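Pngf-ii (Elizabethkingia meningoseptica, PDB 4R4X) is a peptide:N-glycosidase that probably cleaves the bond between the glycan and its asparagine, releasing intact N-linked glycans from glycoproteins. Local coordinates at residues Thr187-Phe198 / Asn352-Glu363. Numbering follows the deposited sequence.
Sequences TIPVFENETINF and NYDKGGHQISLE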
# COMPACT_ATOMS: atom_id res chain seq x y z
N THR A 187 -8.31 3.98 -2.38
CA THR A 187 -8.21 3.25 -1.12
C THR A 187 -9.48 2.45 -0.96
O THR A 187 -10.58 2.99 -1.15
CB THR A 187 -8.03 4.20 0.08
OG1 THR A 187 -6.79 4.88 -0.09
CG2 THR A 187 -7.98 3.45 1.40
N ILE A 188 -9.32 1.17 -0.67
CA ILE A 188 -10.41 0.29 -0.30
C ILE A 188 -10.35 -0.01 1.19
O ILE A 188 -9.57 -0.87 1.62
CB ILE A 188 -10.34 -1.03 -1.08
CG1 ILE A 188 -10.24 -0.77 -2.60
CG2 ILE A 188 -11.54 -1.91 -0.73
CD1 ILE A 188 -11.50 -0.22 -3.21
N PRO A 189 -11.22 0.65 2.00
CA PRO A 189 -11.22 0.39 3.43
C PRO A 189 -11.77 -0.99 3.73
O PRO A 189 -12.73 -1.43 3.07
CB PRO A 189 -12.15 1.47 4.01
CG PRO A 189 -12.64 2.29 2.85
CD PRO A 189 -12.29 1.57 1.59
N VAL A 190 -11.15 -1.69 4.68
CA VAL A 190 -11.64 -2.99 5.10
C VAL A 190 -11.97 -2.97 6.59
O VAL A 190 -13.14 -3.12 6.95
CB VAL A 190 -10.64 -4.12 4.79
CG1 VAL A 190 -11.24 -5.47 5.12
CG2 VAL A 190 -10.24 -4.07 3.33
N PHE A 191 -10.96 -2.80 7.45
CA PHE A 191 -11.16 -2.78 8.92
C PHE A 191 -10.55 -1.54 9.53
O PHE A 191 -9.49 -1.06 9.08
CB PHE A 191 -10.59 -4.02 9.63
CG PHE A 191 -11.15 -5.33 9.15
CD1 PHE A 191 -12.51 -5.60 9.21
CD2 PHE A 191 -10.30 -6.32 8.68
CE1 PHE A 191 -13.01 -6.81 8.77
CE2 PHE A 191 -10.80 -7.52 8.22
CZ PHE A 191 -12.16 -7.77 8.27
N GLU A 192 -11.21 -1.01 10.55
CA GLU A 192 -10.68 0.12 11.32
C GLU A 192 -10.82 -0.15 12.81
O GLU A 192 -11.93 -0.37 13.29
CB GLU A 192 -11.42 1.41 10.95
CG GLU A 192 -10.84 2.63 11.64
CD GLU A 192 -11.28 3.95 11.00
OE1 GLU A 192 -10.50 4.93 11.09
OE2 GLU A 192 -12.37 3.99 10.39
N ASN A 193 -9.69 -0.17 13.51
CA ASN A 193 -9.62 -0.48 14.92
C ASN A 193 -10.50 -1.66 15.34
O ASN A 193 -11.28 -1.54 16.26
CB ASN A 193 -9.96 0.78 15.74
CG ASN A 193 -9.05 1.96 15.40
OD1 ASN A 193 -7.85 1.80 15.18
ND2 ASN A 193 -9.63 3.15 15.34
N GLU A 194 -10.34 -2.79 14.67
CA GLU A 194 -11.12 -4.00 14.96
C GLU A 194 -10.38 -4.93 15.89
O GLU A 194 -9.24 -5.29 15.64
CB GLU A 194 -11.40 -4.82 13.69
CG GLU A 194 -12.62 -4.45 12.88
CD GLU A 194 -13.90 -4.21 13.67
OE1 GLU A 194 -14.51 -3.15 13.41
OE2 GLU A 194 -14.29 -5.05 14.52
N THR A 195 -11.08 -5.38 16.92
CA THR A 195 -10.54 -6.39 17.82
C THR A 195 -10.42 -7.76 17.19
O THR A 195 -11.34 -8.24 16.52
CB THR A 195 -11.44 -6.49 19.05
OG1 THR A 195 -11.37 -5.25 19.75
CG2 THR A 195 -11.01 -7.63 19.94
N ILE A 196 -9.29 -8.39 17.41
CA ILE A 196 -9.07 -9.81 17.12
C ILE A 196 -8.60 -10.43 18.45
O ILE A 196 -7.58 -10.02 18.99
CB ILE A 196 -8.05 -10.04 15.99
CG1 ILE A 196 -8.54 -9.37 14.70
CG2 ILE A 196 -7.89 -11.55 15.76
CD1 ILE A 196 -7.64 -9.51 13.49
N ASN A 197 -9.39 -11.36 18.98
CA ASN A 197 -9.21 -11.87 20.35
C ASN A 197 -9.75 -13.30 20.49
O ASN A 197 -10.04 -13.95 19.49
CB ASN A 197 -9.84 -10.90 21.40
CG ASN A 197 -11.38 -10.92 21.40
OD1 ASN A 197 -12.01 -10.51 22.39
ND2 ASN A 197 -11.98 -11.37 20.31
N PHE A 198 -9.87 -13.79 21.72
CA PHE A 198 -10.37 -15.12 21.95
C PHE A 198 -11.39 -15.00 23.06
O PHE A 198 -11.02 -14.75 24.20
CB PHE A 198 -9.26 -16.07 22.34
CG PHE A 198 -9.72 -17.48 22.49
CD1 PHE A 198 -9.82 -18.30 21.37
CD2 PHE A 198 -10.11 -17.99 23.73
CE1 PHE A 198 -10.24 -19.61 21.48
CE2 PHE A 198 -10.55 -19.31 23.85
CZ PHE A 198 -10.63 -20.12 22.71
N ASN A 352 -4.67 -16.44 18.66
CA ASN A 352 -4.37 -16.11 20.03
C ASN A 352 -5.42 -16.69 20.97
O ASN A 352 -6.49 -17.12 20.53
CB ASN A 352 -4.30 -14.58 20.21
CG ASN A 352 -5.67 -13.92 20.17
OD1 ASN A 352 -6.29 -13.67 21.22
ND2 ASN A 352 -6.15 -13.63 18.97
N TYR A 353 -5.13 -16.65 22.27
CA TYR A 353 -6.05 -17.20 23.29
C TYR A 353 -6.35 -16.12 24.32
O TYR A 353 -6.74 -16.43 25.44
CB TYR A 353 -5.45 -18.45 23.98
CG TYR A 353 -5.55 -19.72 23.14
CD1 TYR A 353 -6.76 -20.41 23.02
CD2 TYR A 353 -4.43 -20.21 22.43
CE1 TYR A 353 -6.86 -21.56 22.24
CE2 TYR A 353 -4.53 -21.37 21.65
CZ TYR A 353 -5.74 -22.04 21.56
OH TYR A 353 -5.87 -23.19 20.79
N ASP A 354 -6.21 -14.86 23.93
CA ASP A 354 -6.34 -13.76 24.88
C ASP A 354 -7.66 -13.00 24.77
O ASP A 354 -8.07 -12.59 23.67
CB ASP A 354 -5.20 -12.75 24.68
CG ASP A 354 -5.06 -11.82 25.85
OD1 ASP A 354 -4.49 -12.28 26.86
OD2 ASP A 354 -5.56 -10.68 25.81
N LYS A 355 -8.31 -12.75 25.91
CA LYS A 355 -9.57 -12.02 25.91
C LYS A 355 -9.44 -10.58 25.39
O LYS A 355 -10.38 -10.02 24.81
CB LYS A 355 -10.16 -11.98 27.33
CG LYS A 355 -11.56 -11.39 27.40
CD LYS A 355 -12.16 -11.41 28.81
CE LYS A 355 -12.26 -12.82 29.41
NZ LYS A 355 -13.02 -13.78 28.54
N GLY A 356 -8.29 -9.96 25.64
CA GLY A 356 -8.08 -8.59 25.15
C GLY A 356 -7.62 -8.67 23.69
O GLY A 356 -8.13 -7.97 22.83
N GLY A 357 -6.64 -9.53 23.44
CA GLY A 357 -6.21 -9.83 22.08
C GLY A 357 -5.44 -8.70 21.43
O GLY A 357 -4.45 -8.21 21.99
N HIS A 358 -5.88 -8.33 20.24
CA HIS A 358 -5.22 -7.39 19.35
C HIS A 358 -6.24 -6.46 18.74
O HIS A 358 -7.43 -6.77 18.72
CB HIS A 358 -4.51 -8.12 18.20
CG HIS A 358 -3.49 -9.10 18.67
ND1 HIS A 358 -2.14 -8.84 18.62
CD2 HIS A 358 -3.62 -10.31 19.26
CE1 HIS A 358 -1.48 -9.87 19.11
NE2 HIS A 358 -2.36 -10.76 19.52
N GLN A 359 -5.77 -5.33 18.24
CA GLN A 359 -6.58 -4.40 17.46
C GLN A 359 -5.86 -4.18 16.13
O GLN A 359 -4.65 -3.93 16.13
CB GLN A 359 -6.68 -3.09 18.21
CG GLN A 359 -7.74 -2.17 17.71
CD GLN A 359 -7.90 -1.04 18.70
OE1 GLN A 359 -8.41 -1.25 19.79
NE2 GLN A 359 -7.38 0.11 18.35
N ILE A 360 -6.58 -4.27 15.01
CA ILE A 360 -6.01 -3.93 13.71
C ILE A 360 -6.86 -2.96 12.88
O ILE A 360 -8.07 -2.76 13.14
CB ILE A 360 -5.75 -5.19 12.84
CG1 ILE A 360 -7.06 -5.72 12.27
CG2 ILE A 360 -5.02 -6.25 13.63
CD1 ILE A 360 -6.91 -6.73 11.17
N SER A 361 -6.19 -2.37 11.90
CA SER A 361 -6.80 -1.70 10.77
C SER A 361 -6.24 -2.34 9.51
O SER A 361 -5.13 -2.84 9.52
CB SER A 361 -6.50 -0.19 10.79
OG SER A 361 -7.05 0.38 11.98
N LEU A 362 -7.02 -2.31 8.44
CA LEU A 362 -6.65 -2.92 7.18
C LEU A 362 -7.31 -2.21 6.00
O LEU A 362 -8.53 -1.93 6.04
CB LEU A 362 -7.08 -4.38 7.17
CG LEU A 362 -6.84 -5.17 5.90
CD1 LEU A 362 -5.35 -5.37 5.74
CD2 LEU A 362 -7.58 -6.50 5.98
N GLU A 363 -6.51 -1.94 4.96
CA GLU A 363 -7.02 -1.39 3.71
C GLU A 363 -6.21 -1.92 2.53
O GLU A 363 -5.09 -2.44 2.70
CB GLU A 363 -7.00 0.15 3.75
CG GLU A 363 -5.60 0.78 3.76
CD GLU A 363 -5.60 2.29 3.95
OE1 GLU A 363 -4.77 2.97 3.31
OE2 GLU A 363 -6.43 2.81 4.74
O HOH W 1 -5.79 -0.27 14.71
O HOH W 2 -11.72 -15.58 26.64
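Leu362 O takes two backbone donors from the partner strand, Val190 N at 3.0 Å and Phe191 N at 2.9 Å, the latter in the carbonyl plane on a lone pair: a classic beta bulge in an antiparallel pair. A G1 bulge follows, in which Asn193 and Glu194 both face Ile360. Here Glu194 N binds Ile360 O at 2.7 Å, whereas Asn193 N turns to a side chain, its N-H pointing almost straight (177°) at Ser361 OG 3.1 Å away. With OG swung beside its own backbone N (chi1 -62°), that hydroxyl also meets a water bound to Asn193 OD1. On one face of the pair, the buried Phe191, Ile196, Ile360 and Leu362 pack together. The Phe191 and Leu362 side chains run side by side, with Leu362 CD2 3.8 Å from Phe191 CD2, and Ile196 CD1 meets Ile360 CD1 at 3.7 Å. Past the strand ends, Phe198 N donates to Asp354 O, and the edge of the Tyr353 ring is directed at the Phe198 face, CD1 above its centre with the planes 58° apart. Behind this, Asp354 OD2 grips both Gly356 N and Gly357 N, the latter at 2.8 Å, while Asn352 OD1 accepts from Asp354 N in an Asx turn. Strand 216-222 brings Ile217 against Phe191 and Ile196, and strand 343-350 brings Ala348 against Ile360, so this sheet packs against the one holding those two strands, consistent with the beta-sandwich of the PNGase F family. The chemistry implies that this edge strand absorbs two register shifts yet keeps Phe191 and Ile196 on the buried face, with a serine hydroxyl serving the amide displaced from regular pairing.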